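Local coordinates for protein endoglucanase (Uncultured bacterium, PDB 3X17) that hydrolyses internal beta-1,4-glucosidic linkages of cellulose, as a glycoside hydrolase family 9 endoglucanase with an Ig-like domain ahead of its (alpha/alpha)6 barrel, at residues Gln32-Leu37 / Leu83-Phe88; Thr50-Ile55 / Val64-Met69; Asp148-Gly153 / Glu169-Trp174; Tyr180-Thr185 / His245-Leu250. One frame throughout, in Å; residues are numbered along the deposited sequence.

Contact 1 (Gln32-Leu37 / Leu83-Phe88); sequences QAVLAL and LYRADF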
loop_
_atom_site.group_PDB
_atom_site.type_symbol
_atom_site.label_atom_id
_atom_site.label_comp_id
_atom_site.label_asym_id
_atom_site.label_seq_id
_atom_site.Cartn_x
_atom_site.Cartn_y
_atom_site.Cartn_z
ATOM N N GLN A 32 14.830 -16.848 1.020
ATOM C CA GLN A 32 16.097 -16.236 1.440
ATOM C C GLN A 32 16.262 -16.225 2.962
ATOM O O GLN A 32 15.279 -16.138 3.700
ATOM C CB GLN A 32 16.214 -14.816 0.889
ATOM C CG GLN A 32 15.075 -13.864 1.329
ATOM C CD GLN A 32 15.242 -12.461 0.744
ATOM O OE1 GLN A 32 16.345 -11.899 0.759
ATOM N NE2 GLN A 32 14.139 -11.879 0.243
ATOM N N ALA A 33 17.505 -16.326 3.427
ATOM C CA ALA A 33 17.855 -15.914 4.781
ATOM C C ALA A 33 19.144 -15.112 4.724
ATOM O O ALA A 33 20.013 -15.343 3.872
ATOM C CB ALA A 33 18.022 -17.136 5.713
ATOM N N VAL A 34 19.204 -14.064 5.519
ATOM C CA VAL A 34 20.261 -13.092 5.348
ATOM C C VAL A 34 20.947 -12.999 6.683
ATOM O O VAL A 34 20.288 -12.820 7.712
ATOM C CB VAL A 34 19.725 -11.721 4.899
ATOM C CG1 VAL A 34 20.806 -10.652 4.961
ATOM C CG2 VAL A 34 19.142 -11.808 3.495
ATOM N N LEU A 35 22.253 -13.255 6.665
ATOM C CA LEU A 35 23.105 -13.102 7.829
ATOM C C LEU A 35 23.733 -11.713 7.784
ATOM O O LEU A 35 24.502 -11.405 6.886
ATOM C CB LEU A 35 24.214 -14.165 7.810
ATOM C CG LEU A 35 25.242 -14.023 8.950
ATOM C CD1 LEU A 35 24.591 -14.378 10.292
ATOM C CD2 LEU A 35 26.474 -14.908 8.703
ATOM N N ALA A 36 23.356 -10.852 8.715
ATOM C CA ALA A 36 23.917 -9.510 8.726
ATOM C C ALA A 36 24.871 -9.400 9.892
ATOM O O ALA A 36 24.484 -9.644 11.026
ATOM C CB ALA A 36 22.817 -8.451 8.824
ATOM N N LEU A 37 26.107 -9.003 9.607
ATOM C CA LEU A 37 27.103 -8.770 10.656
ATOM C C LEU A 37 26.915 -7.426 11.348
ATOM O O LEU A 37 26.682 -6.399 10.699
ATOM C CB LEU A 37 28.521 -8.853 10.086
ATOM C CG LEU A 37 28.959 -10.216 9.573
ATOM C CD1 LEU A 37 30.394 -10.155 9.033
ATOM C CD2 LEU A 37 28.825 -11.249 10.684
ATOM N N LEU A 83 26.713 -8.616 4.548
ATOM C CA LEU A 83 25.741 -9.705 4.437
ATOM C C LEU A 83 26.350 -11.000 3.891
ATOM O O LEU A 83 27.129 -10.988 2.934
ATOM C CB LEU A 83 24.534 -9.290 3.573
ATOM C CG LEU A 83 23.990 -7.881 3.872
ATOM C CD1 LEU A 83 22.800 -7.541 2.965
ATOM C CD2 LEU A 83 23.575 -7.813 5.356
ATOM N N TYR A 84 25.892 -12.114 4.444
ATOM C CA TYR A 84 25.924 -13.389 3.752
ATOM C C TYR A 84 24.492 -13.824 3.507
ATOM O O TYR A 84 23.591 -13.382 4.204
ATOM C CB TYR A 84 26.655 -14.431 4.601
ATOM C CG TYR A 84 28.086 -14.036 4.933
ATOM C CD1 TYR A 84 28.359 -13.077 5.904
ATOM C CD2 TYR A 84 29.164 -14.625 4.275
ATOM C CE1 TYR A 84 29.676 -12.721 6.217
ATOM C CE2 TYR A 84 30.487 -14.293 4.606
ATOM C CZ TYR A 84 30.730 -13.323 5.555
ATOM O OH TYR A 84 32.029 -12.933 5.832
ATOM N N ARG A 85 24.279 -14.721 2.546
ATOM C CA ARG A 85 22.933 -15.180 2.233
ATOM C C ARG A 85 22.847 -16.626 1.803
ATOM O O ARG A 85 23.798 -17.184 1.235
ATOM C CB ARG A 85 22.270 -14.262 1.196
ATOM C CG ARG A 85 22.792 -14.396 -0.216
ATOM C CD ARG A 85 21.890 -13.641 -1.192
ATOM N NE ARG A 85 21.673 -12.264 -0.746
ATOM C CZ ARG A 85 20.513 -11.773 -0.302
ATOM N NH1 ARG A 85 19.395 -12.526 -0.274
ATOM N NH2 ARG A 85 20.477 -10.515 0.122
ATOM N N ALA A 86 21.718 -17.247 2.130
ATOM C CA ALA A 86 21.372 -18.568 1.622
ATOM C C ALA A 86 20.023 -18.528 0.905
ATOM O O ALA A 86 19.193 -17.632 1.120
ATOM C CB ALA A 86 21.311 -19.575 2.748
ATOM N N ASP A 87 19.781 -19.559 0.118
ATOM C CA ASP A 87 18.487 -19.762 -0.503
ATOM C C ASP A 87 18.087 -21.198 -0.224
ATOM O O ASP A 87 18.690 -22.121 -0.752
ATOM C CB ASP A 87 18.610 -19.526 -2.004
ATOM C CG ASP A 87 17.301 -19.741 -2.739
ATOM O OD1 ASP A 87 16.331 -20.237 -2.121
ATOM O OD2 ASP A 87 17.231 -19.367 -3.931
ATOM N N PHE A 88 17.205 -21.392 0.747
ATOM C CA PHE A 88 16.735 -22.727 1.058
ATOM C C PHE A 88 15.435 -23.094 0.344
ATOM O O PHE A 88 14.599 -23.798 0.910
ATOM C CB PHE A 88 16.607 -22.920 2.574
ATOM C CG PHE A 88 15.664 -21.936 3.250
ATOM C CD1 PHE A 88 16.111 -20.683 3.631
ATOM C CD2 PHE A 88 14.390 -22.330 3.637
ATOM C CE1 PHE A 88 15.282 -19.807 4.325
ATOM C CE2 PHE A 88 13.550 -21.468 4.314
ATOM C CZ PHE A 88 13.995 -20.204 4.669
HETATM O O HOH W 1 17.615 -9.719 0.669
#
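Arg85 and Gln32 meet on one face of the antiparallel strand pair 32-37 and 83-87, two neighbours in the beta sheet of the N-terminal Ig-like domain. Paired backbone bonds link Ala33 with Ala86 and Leu35 with Tyr84, the shortest being Leu35 N to Tyr84 O at 2.8 Å. The arginine can be followed outward from this ladder. Arg85 CB lies 3.7 Å from Ala33 O; CG is wedged between backbone N and carbonyl carbon (chi1 73°), and a bend at chi3 (52°) turns the chain back across the partner strand. Arg85 CZ then comes 4.0 Å from Val34 CG2, a plain van der Waals contact of methyl with guanidinium. At the tip Arg85 NH1 donates to Gln32 OE1, 3.3 Å away and in the guanidinium plane, while NH2 donates to a water whose own bond to the same OE1 is modelled unusually short. The direct grip on the amide oxygen is thus that of NH1, and Gln32 NE2 bonds Asp467 of helix 456-469, joining this sheet to the catalytic domain. A leucine in place of Arg85 would probably leave Gln32 OE1 without its direct donor, the amide then held mainly through NE2. The face carrying Leu35 and Tyr84 is apolar, as befits the inside of an Ig-like fold: Leu35 CD2 lies alongside the tyrosine, 3.8 Å from Tyr84 CD1. Leu37 also reaches this ring, its CD1 arriving at the edge, 3.9 Å from Tyr84 CE1.

Contact 2 (Thr50-Ile55 / Val64-Met69); sequences TPTLQI and VWEGTM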
loop_
_atom_site.group_PDB
_atom_site.type_symbol
_atom_site.label_atom_id
_atom_site.label_comp_id
_atom_site.label_asym_id
_atom_site.label_seq_id
_atom_site.Cartn_x
_atom_site.Cartn_y
_atom_site.Cartn_z
ATOM N N THR A 50 33.336 -19.061 5.818
ATOM C CA THR A 50 32.020 -19.349 5.298
ATOM C C THR A 50 31.062 -19.851 6.369
ATOM O O THR A 50 31.268 -20.918 6.967
ATOM C CB THR A 50 32.079 -20.358 4.158
ATOM O OG1 THR A 50 33.139 -19.995 3.269
ATOM C CG2 THR A 50 30.806 -20.337 3.395
ATOM N N PRO A 51 29.986 -19.091 6.599
ATOM C CA PRO A 51 28.977 -19.425 7.591
ATOM C C PRO A 51 28.136 -20.585 7.114
ATOM O O PRO A 51 27.826 -20.663 5.935
ATOM C CB PRO A 51 28.115 -18.160 7.646
ATOM C CG PRO A 51 29.009 -17.082 7.161
ATOM C CD PRO A 51 29.852 -17.715 6.107
ATOM N N THR A 52 27.793 -21.500 8.013
ATOM C CA THR A 52 26.842 -22.558 7.669
ATOM C C THR A 52 25.459 -22.311 8.265
ATOM O O THR A 52 25.325 -22.058 9.460
ATOM C CB THR A 52 27.352 -23.949 8.088
ATOM O OG1 THR A 52 28.506 -24.274 7.309
ATOM C CG2 THR A 52 26.293 -25.008 7.856
ATOM N N LEU A 53 24.435 -22.406 7.426
ATOM C CA LEU A 53 23.054 -22.292 7.905
ATOM C C LEU A 53 22.354 -23.636 7.958
ATOM O O LEU A 53 22.419 -24.426 7.007
ATOM C CB LEU A 53 22.259 -21.334 7.021
ATOM C CG LEU A 53 20.771 -21.117 7.353
ATOM C CD1 LEU A 53 20.604 -20.198 8.568
ATOM C CD2 LEU A 53 20.091 -20.484 6.153
ATOM N N GLN A 54 21.627 -23.866 9.041
ATOM C CA GLN A 54 20.667 -24.936 9.072
ATOM C C GLN A 54 19.256 -24.366 9.172
ATOM O O GLN A 54 19.052 -23.292 9.743
ATOM C CB GLN A 54 20.946 -25.869 10.253
ATOM C CG GLN A 54 22.382 -26.321 10.351
ATOM C CD GLN A 54 22.646 -27.054 11.648
ATOM O OE1 GLN A 54 22.269 -26.585 12.721
ATOM N NE2 GLN A 54 23.259 -28.229 11.555
ATOM N N ILE A 55 18.298 -25.067 8.576
ATOM C CA ILE A 55 16.899 -24.891 8.917
ATOM C C ILE A 55 16.479 -26.085 9.745
ATOM O O ILE A 55 16.797 -27.220 9.413
ATOM C CB ILE A 55 15.988 -24.856 7.684
ATOM C CG1 ILE A 55 16.427 -23.797 6.654
ATOM C CG2 ILE A 55 14.500 -24.847 8.102
ATOM C CD1 ILE A 55 16.731 -22.413 7.210
ATOM N N VAL A 64 16.688 -29.916 8.845
ATOM C CA VAL A 64 15.947 -30.331 7.666
ATOM C C VAL A 64 16.593 -29.776 6.398
ATOM O O VAL A 64 16.309 -30.218 5.285
ATOM C CB VAL A 64 14.434 -29.999 7.804
ATOM C CG1 VAL A 64 14.159 -28.522 7.555
ATOM C CG2 VAL A 64 13.598 -30.881 6.905
ATOM N N TRP A 65 17.570 -28.899 6.597
ATOM C CA TRP A 65 18.263 -28.250 5.497
ATOM C C TRP A 65 19.557 -27.673 6.060
ATOM O O TRP A 65 19.580 -27.122 7.152
ATOM C CB TRP A 65 17.371 -27.145 4.879
ATOM C CG TRP A 65 17.904 -26.515 3.611
ATOM C CD1 TRP A 65 17.458 -26.739 2.339
ATOM C CD2 TRP A 65 18.923 -25.508 3.503
ATOM N NE1 TRP A 65 18.155 -25.957 1.443
ATOM C CE2 TRP A 65 19.069 -25.204 2.125
ATOM C CE3 TRP A 65 19.685 -24.796 4.434
ATOM C CZ2 TRP A 65 19.962 -24.233 1.654
ATOM C CZ3 TRP A 65 20.599 -23.857 3.968
ATOM C CH2 TRP A 65 20.736 -23.587 2.583
ATOM N N GLU A 66 20.649 -27.821 5.326
ATOM C CA GLU A 66 21.900 -27.282 5.788
ATOM C C GLU A 66 22.651 -26.818 4.568
ATOM O O GLU A 66 22.600 -27.470 3.541
ATOM C CB GLU A 66 22.698 -28.362 6.536
ATOM C CG GLU A 66 23.981 -27.872 7.171
ATOM C CD GLU A 66 24.602 -28.915 8.116
ATOM O OE1 GLU A 66 23.848 -29.631 8.807
ATOM O OE2 GLU A 66 25.846 -29.031 8.146
ATOM N N GLY A 67 23.317 -25.680 4.665
ATOM C CA GLY A 67 23.915 -25.056 3.493
ATOM C C GLY A 67 24.916 -24.012 3.918
ATOM O O GLY A 67 24.758 -23.359 4.951
ATOM N N THR A 68 26.005 -23.947 3.169
ATOM C CA THR A 68 26.992 -22.906 3.291
ATOM C C THR A 68 26.429 -21.585 2.728
ATOM O O THR A 68 25.744 -21.586 1.696
ATOM C CB THR A 68 28.304 -23.322 2.545
ATOM O OG1 THR A 68 29.331 -22.371 2.813
ATOM C CG2 THR A 68 28.085 -23.396 1.030
ATOM N N MET A 69 26.678 -20.478 3.425
ATOM C CA MET A 69 26.158 -19.186 2.993
ATOM C C MET A 69 27.130 -18.483 2.036
ATOM O O MET A 69 28.331 -18.392 2.307
ATOM C CB MET A 69 25.814 -18.293 4.197
ATOM C CG MET A 69 24.872 -18.949 5.214
ATOM S SD MET A 69 24.204 -17.791 6.441
ATOM C CE MET A 69 23.005 -16.862 5.446
#
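Gln54 and Glu66 are brought side by side by differing first torsions: CG of Gln54 stands anti to its carbonyl carbon (chi1 -50°), whereas CG of Glu66 stands anti to its own N (chi1 -175°). Both chains then run out extended from a non-hydrogen-bonded pair of the hairpin formed by strands 52-57 and 63-74 in the Ig-like domain. Gln54 NE2 donates to Glu66 OE1 over 3.1 Å, keeping within its amide plane but meeting the oxygen from above the carboxylate plane, 70° out of it. Polar ends suit this face because Glu66 is exposed to solvent; a valine in place of Gln54 would probably leave the carboxylate without its amide mate and free to swing. Thr52 CG2 flanks the pair, 3.7 Å from Glu66 CG.

The other face is apolar and largely buried. Leu53 and Trp65 cross at about a right angle, with Leu53 CD2 4.1 Å from Trp65 CZ3. Gly67 suits its place beside the indole because a CB there would run into Trp65 CH2. Further along, Leu53 CB rests 4.0 Å from Met69 CG, and the thioether chain continues against Pro51, a stretch of packing that Tyr84 of the adjoining strand 82-87 and Leu35 of strand 32-37 also touch.

Near the hairpin turn the ladder breaks its rhythm in a classic beta bulge, where Val64 and Trp65 both face Ile55. Ile55 O takes a nearly straight bond from Val64 N at 2.8 Å and a weak one from Trp65 N at 3.4 Å.

Contact 3 (Asp148-Gly153 / Glu169-Trp174); sequences DHHEDG and EATGGW. With ZN (zinc ion), chain C.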
loop_
_atom_site.group_PDB
_atom_site.type_symbol
_atom_site.label_atom_id
_atom_site.label_comp_id
_atom_site.label_asym_id
_atom_site.label_seq_id
_atom_site.Cartn_x
_atom_site.Cartn_y
_atom_site.Cartn_z
ATOM N N ASP A 148 -18.933 6.619 15.413
ATOM C CA ASP A 148 -18.050 7.797 15.383
ATOM C C ASP A 148 -18.420 8.732 14.248
ATOM O O ASP A 148 -18.746 8.283 13.141
ATOM C CB ASP A 148 -16.604 7.341 15.188
ATOM C CG ASP A 148 -16.438 6.441 13.953
ATOM O OD1 ASP A 148 -17.235 5.487 13.786
ATOM O OD2 ASP A 148 -15.542 6.718 13.124
ATOM N N HIS A 149 -18.243 10.028 14.466
ATOM C CA HIS A 149 -18.176 10.964 13.355
ATOM C C HIS A 149 -19.439 10.819 12.531
ATOM O O HIS A 149 -19.446 11.044 11.312
ATOM C CB HIS A 149 -16.935 10.696 12.479
ATOM C CG HIS A 149 -15.638 10.899 13.206
ATOM N ND1 HIS A 149 -14.689 9.909 13.323
ATOM C CD2 HIS A 149 -15.167 11.957 13.915
ATOM C CE1 HIS A 149 -13.666 10.356 14.034
ATOM N NE2 HIS A 149 -13.936 11.593 14.416
ATOM N N HIS A 150 -20.540 10.592 13.231
ATOM C CA HIS A 150 -21.846 10.609 12.592
ATOM C C HIS A 150 -22.289 11.995 12.111
ATOM O O HIS A 150 -23.293 12.109 11.394
ATOM C CB HIS A 150 -22.914 10.010 13.505
ATOM C CG HIS A 150 -24.184 9.670 12.787
ATOM N ND1 HIS A 150 -25.292 10.493 12.805
ATOM C CD2 HIS A 150 -24.482 8.659 11.939
ATOM C CE1 HIS A 150 -26.253 9.947 12.078
ATOM N NE2 HIS A 150 -25.784 8.838 11.536
ATOM N N GLU A 151 -21.562 13.044 12.503
ATOM C CA GLU A 151 -21.901 14.396 12.015
ATOM C C GLU A 151 -21.085 14.877 10.812
ATOM O O GLU A 151 -21.072 16.072 10.509
ATOM C CB GLU A 151 -21.869 15.426 13.165
ATOM C CG GLU A 151 -22.838 15.128 14.319
ATOM C CD GLU A 151 -24.271 14.895 13.826
ATOM O OE1 GLU A 151 -24.773 15.751 13.065
ATOM O OE2 GLU A 151 -24.879 13.854 14.177
ATOM N N ASP A 152 -20.394 13.967 10.124
ATOM C CA ASP A 152 -19.508 14.358 8.998
ATOM C C ASP A 152 -20.395 14.774 7.823
ATOM O O ASP A 152 -21.206 13.965 7.379
ATOM C CB ASP A 152 -18.655 13.151 8.538
ATOM C CG ASP A 152 -17.511 12.804 9.495
ATOM O OD1 ASP A 152 -17.263 13.551 10.469
ATOM O OD2 ASP A 152 -16.841 11.758 9.272
ATOM N N GLY A 153 -20.255 15.981 7.267
ATOM C CA GLY A 153 -19.599 17.128 7.876
ATOM C C GLY A 153 -20.129 18.419 7.260
ATOM O O GLY A 153 -21.074 18.412 6.471
ATOM N N GLU A 169 -24.196 15.136 4.031
ATOM C CA GLU A 169 -24.076 13.787 4.528
ATOM C C GLU A 169 -22.889 13.095 3.879
ATOM O O GLU A 169 -22.977 12.633 2.732
ATOM C CB GLU A 169 -25.358 12.971 4.335
ATOM C CG GLU A 169 -25.251 11.634 5.087
ATOM C CD GLU A 169 -26.578 10.950 5.274
ATOM O OE1 GLU A 169 -27.479 11.574 5.854
ATOM O OE2 GLU A 169 -26.701 9.765 4.901
ATOM N N ALA A 170 -21.771 13.071 4.594
ATOM C CA ALA A 170 -20.488 12.625 4.044
ATOM C C ALA A 170 -19.897 11.724 5.102
ATOM O O ALA A 170 -18.722 11.739 5.410
ATOM C CB ALA A 170 -19.572 13.829 3.769
ATOM N N THR A 171 -20.777 11.001 5.711
ATOM C CA THR A 171 -20.436 10.023 6.689
ATOM C C THR A 171 -19.820 8.782 6.004
ATOM O O THR A 171 -19.905 8.673 4.841
ATOM C CB THR A 171 -21.726 9.729 7.462
ATOM O OG1 THR A 171 -21.414 9.128 8.694
ATOM C CG2 THR A 171 -22.636 8.872 6.683
ATOM N N GLY A 172 -19.190 7.881 6.736
ATOM C CA GLY A 172 -18.659 6.622 6.163
ATOM C C GLY A 172 -17.204 6.757 5.713
ATOM O O GLY A 172 -16.502 7.657 6.165
ATOM N N GLY A 173 -16.775 5.927 4.758
ATOM C CA GLY A 173 -15.371 5.926 4.325
ATOM C C GLY A 173 -14.405 5.342 5.347
ATOM O O GLY A 173 -14.826 4.663 6.305
ATOM N N TRP A 174 -13.106 5.540 5.109
ATOM C CA TRP A 174 -12.055 4.992 5.982
ATOM C C TRP A 174 -11.320 6.088 6.734
ATOM O O TRP A 174 -10.859 7.050 6.107
ATOM C CB TRP A 174 -11.000 4.240 5.156
ATOM C CG TRP A 174 -11.521 3.060 4.350
ATOM C CD1 TRP A 174 -12.234 1.996 4.818
ATOM C CD2 TRP A 174 -11.382 2.859 2.928
ATOM N NE1 TRP A 174 -12.548 1.143 3.778
ATOM C CE2 TRP A 174 -12.015 1.636 2.614
ATOM C CE3 TRP A 174 -10.742 3.569 1.904
ATOM C CZ2 TRP A 174 -12.031 1.106 1.312
ATOM C CZ3 TRP A 174 -10.744 3.029 0.600
ATOM C CH2 TRP A 174 -11.399 1.813 0.326
HETATM ZN ZN ZN C . -14.651 8.142 12.195
HETATM O O HOH W 2 -18.417 9.153 9.357
#
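Asp152 and Ala170 form the tight part of this meeting of two loops. Ala170 N donates to Asp152 O at 3.0 Å, and Asp152 CB closes on Ala170 O to 3.4 Å, while the small methyl Ala170 CB packs 4.2 Å from Gly153 N and against Leu247. The peptide between Asp152 and Gly153 is cis, a sharp kink after the type I turn that runs from His149 to Asp152.

Beyond this the loops part, and a water takes over. It donates to His149 O and accepts from Gly172 N, 3.0 Å away, so the two backbones are bridged without touching. Thr171 OG1 stands near this bridge, 3.8 Å from His149 O, and His150 and Glu151 at the turn's outer corner face solvent.

The buried end of 148-153 belongs to the zinc site. Asp148 OD2 binds the metal at 1.9 Å and His149 ND1 at 2.1 Å, with Cys132 and His175 completing the four ligands; Asp261 accepts from His149 NE2, and together with the zinc bond at ND1 this fixes the ring's rotation. Asp152 holds its carboxylate between two cations, OD2 with Lys182 and OD1 with Arg265. The loops lie over the four-stranded sheet of the catalytic domain, with Asp152 and Ala170 against Leu247 of strand 243-249 and Trp174 against helix 184-200.

Contact 4 (Tyr180-Thr185 / His245-Leu250); sequences YGKYVT and HKLAGL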
loop_
_atom_site.group_PDB
_atom_site.type_symbol
_atom_site.label_atom_id
_atom_site.label_comp_id
_atom_site.label_asym_id
_atom_site.label_seq_id
_atom_site.Cartn_x
_atom_site.Cartn_y
_atom_site.Cartn_z
ATOM N N TYR A 180 -8.098 10.407 12.096
ATOM C CA TYR A 180 -9.465 10.057 11.712
ATOM C C TYR A 180 -9.951 10.892 10.543
ATOM O O TYR A 180 -11.108 10.759 10.112
ATOM C CB TYR A 180 -10.435 10.214 12.901
ATOM C CG TYR A 180 -10.086 9.349 14.099
ATOM C CD1 TYR A 180 -9.788 7.994 13.943
ATOM C CD2 TYR A 180 -10.087 9.872 15.389
ATOM C CE1 TYR A 180 -9.464 7.193 15.033
ATOM C CE2 TYR A 180 -9.813 9.059 16.488
ATOM C CZ TYR A 180 -9.492 7.732 16.306
ATOM O OH TYR A 180 -9.171 6.927 17.400
ATOM N N GLY A 181 -9.053 11.686 9.970
ATOM C CA GLY A 181 -9.358 12.397 8.733
ATOM C C GLY A 181 -9.670 11.447 7.587
ATOM O O GLY A 181 -9.277 10.289 7.598
ATOM N N LYS A 182 -10.498 11.901 6.656
ATOM C CA LYS A 182 -10.850 11.100 5.495
ATOM C C LYS A 182 -10.514 11.937 4.270
ATOM O O LYS A 182 -10.773 13.127 4.234
ATOM C CB LYS A 182 -12.335 10.770 5.516
ATOM C CG LYS A 182 -12.800 10.128 6.858
ATOM C CD LYS A 182 -14.235 9.622 6.789
ATOM C CE LYS A 182 -15.231 10.741 6.509
ATOM N NZ LYS A 182 -16.649 10.301 6.849
ATOM N N TYR A 183 -9.768 11.365 3.349
ATOM C CA TYR A 183 -9.107 12.200 2.350
ATOM C C TYR A 183 -9.350 11.578 1.004
ATOM O O TYR A 183 -9.070 10.403 0.814
ATOM C CB TYR A 183 -7.609 12.211 2.601
ATOM C CG TYR A 183 -7.190 12.703 3.946
ATOM C CD1 TYR A 183 -7.080 11.815 5.008
ATOM C CD2 TYR A 183 -6.717 14.009 4.113
ATOM C CE1 TYR A 183 -6.564 12.206 6.209
ATOM C CE2 TYR A 183 -6.168 14.417 5.323
ATOM C CZ TYR A 183 -6.140 13.533 6.376
ATOM O OH TYR A 183 -5.636 13.929 7.598
ATOM N N VAL A 184 -9.892 12.343 0.072
ATOM C CA VAL A 184 -10.239 11.769 -1.217
ATOM C C VAL A 184 -8.997 11.288 -2.003
ATOM O O VAL A 184 -9.075 10.334 -2.801
ATOM C CB VAL A 184 -11.036 12.751 -2.075
ATOM C CG1 VAL A 184 -11.005 12.286 -3.543
ATOM C CG2 VAL A 184 -12.482 12.804 -1.598
ATOM N N THR A 185 -7.849 11.896 -1.720
ATOM C CA THR A 185 -6.683 11.760 -2.577
ATOM C C THR A 185 -6.064 10.373 -2.361
ATOM O O THR A 185 -5.694 9.694 -3.313
ATOM C CB THR A 185 -5.654 12.907 -2.297
ATOM O OG1 THR A 185 -6.316 14.185 -2.424
ATOM C CG2 THR A 185 -4.478 12.848 -3.278
ATOM N N HIS A 245 -12.113 17.703 -1.237
ATOM C CA HIS A 245 -10.753 17.220 -1.105
ATOM C C HIS A 245 -10.614 16.281 0.077
ATOM O O HIS A 245 -9.907 15.288 0.013
ATOM C CB HIS A 245 -9.798 18.392 -0.941
ATOM C CG HIS A 245 -8.387 17.991 -0.664
ATOM N ND1 HIS A 245 -7.661 17.184 -1.523
ATOM C CD2 HIS A 245 -7.515 18.417 0.281
ATOM C CE1 HIS A 245 -6.413 17.105 -1.094
ATOM N NE2 HIS A 245 -6.309 17.812 0.020
ATOM N N LYS A 246 -11.260 16.612 1.177
ATOM C CA LYS A 246 -11.041 15.882 2.397
ATOM C C LYS A 246 -12.022 16.400 3.443
ATOM O O LYS A 246 -12.740 17.395 3.214
ATOM C CB LYS A 246 -9.601 16.083 2.884
ATOM C CG LYS A 246 -9.299 17.536 3.321
ATOM C CD LYS A 246 -7.957 17.673 3.999
ATOM C CE LYS A 246 -7.601 19.162 4.173
ATOM N NZ LYS A 246 -6.406 19.354 5.066
ATOM N N LEU A 247 -12.110 15.658 4.541
ATOM C CA LEU A 247 -13.062 15.927 5.583
ATOM C C LEU A 247 -12.369 15.721 6.904
ATOM O O LEU A 247 -11.880 14.629 7.192
ATOM C CB LEU A 247 -14.250 14.982 5.463
ATOM C CG LEU A 247 -15.495 15.419 6.214
ATOM C CD1 LEU A 247 -16.716 14.730 5.576
ATOM C CD2 LEU A 247 -15.371 15.112 7.719
ATOM N N ALA A 248 -12.306 16.757 7.720
ATOM C CA ALA A 248 -11.556 16.632 8.970
ATOM C C ALA A 248 -11.945 17.734 9.943
ATOM O O ALA A 248 -12.638 18.667 9.561
ATOM C CB ALA A 248 -10.040 16.650 8.707
ATOM N N GLY A 249 -11.523 17.586 11.196
ATOM C CA GLY A 249 -11.707 18.624 12.218
ATOM C C GLY A 249 -10.726 19.748 11.974
ATOM O O GLY A 249 -9.777 19.587 11.191
ATOM N N LEU A 250 -10.959 20.896 12.621
ATOM C CA LEU A 250 -9.989 21.998 12.623
ATOM C C LEU A 250 -8.752 21.655 13.452
ATOM O O LEU A 250 -7.690 22.224 13.253
ATOM C CB LEU A 250 -10.643 23.296 13.141
ATOM C CG LEU A 250 -11.844 23.804 12.325
ATOM C CD1 LEU A 250 -12.523 24.996 12.999
ATOM C CD2 LEU A 250 -11.420 24.168 10.900
HETATM O O HOH W 3 -7.378 14.442 0.082
#
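Lys182 and Leu247 are the hydrogen-bonded pair of this short antiparallel ladder: Lys182 N donates to Leu247 O at 3.1 Å and Leu247 N returns a bond to Lys182 O at 2.9 Å. On the next pair Tyr183 and Lys246 lie side by side, with Lys246 CB 3.8 Å from Tyr183 CD2. The lysine's CD follows along the same ring side, 3.9 Å from Tyr183 CE2, so its methylenes serve as apolar packing while NZ travels on to Ser328 OG and Asp324 O. Val184 N donates to His245 O, 2.9 Å away, which carries the ladder to the start of a helix.

Strand 182-183 is an edge strand of a four-stranded sheet beside the (alpha/alpha)6 barrel of family 9, and it runs straight into helix 184-200 with Tyr183 at the N-cap position.

Outside that shell, a water donates to both Thr185 OG1 and His245 O, at 2.7 Å each. With OG1 anti to its carbonyl carbon (chi1 -54°), Thr185 also reaches Asp274 OD1; the same carboxylate holds His245 ND1 through OD2, while His245 NE2 bonds Pro330 O, so the imidazole is gripped at both nitrogens. On the Lys182 side the ammonium extends to Gly172 O and Ala170 O. Gly181 fits because a CB there would strike Tyr183 OH, which is held by Asp179 OD2.

From the N terminus, strand 32-37 opens contact 1, and the chain forms the hairpin of contact 2 before strand 82-87 closes the first loop; contact 2 is thus nested inside contact 1. The two share one sheet of the Ig-like domain and touch where Phe88 CB packs 3.4 Å from Trp65 CE2. The chain then enters the catalytic domain, on the opposite side of the molecule's centre: contact 3 closes a short loop at the zinc site, and contact 4 follows in series, closing a longer loop, about half of it helical. Lys182 and Leu247 tie contact 3 to the sheet of contact 4, their centres about 10 Å apart; contacts 1 and 3 lie about 48 Å apart between centres.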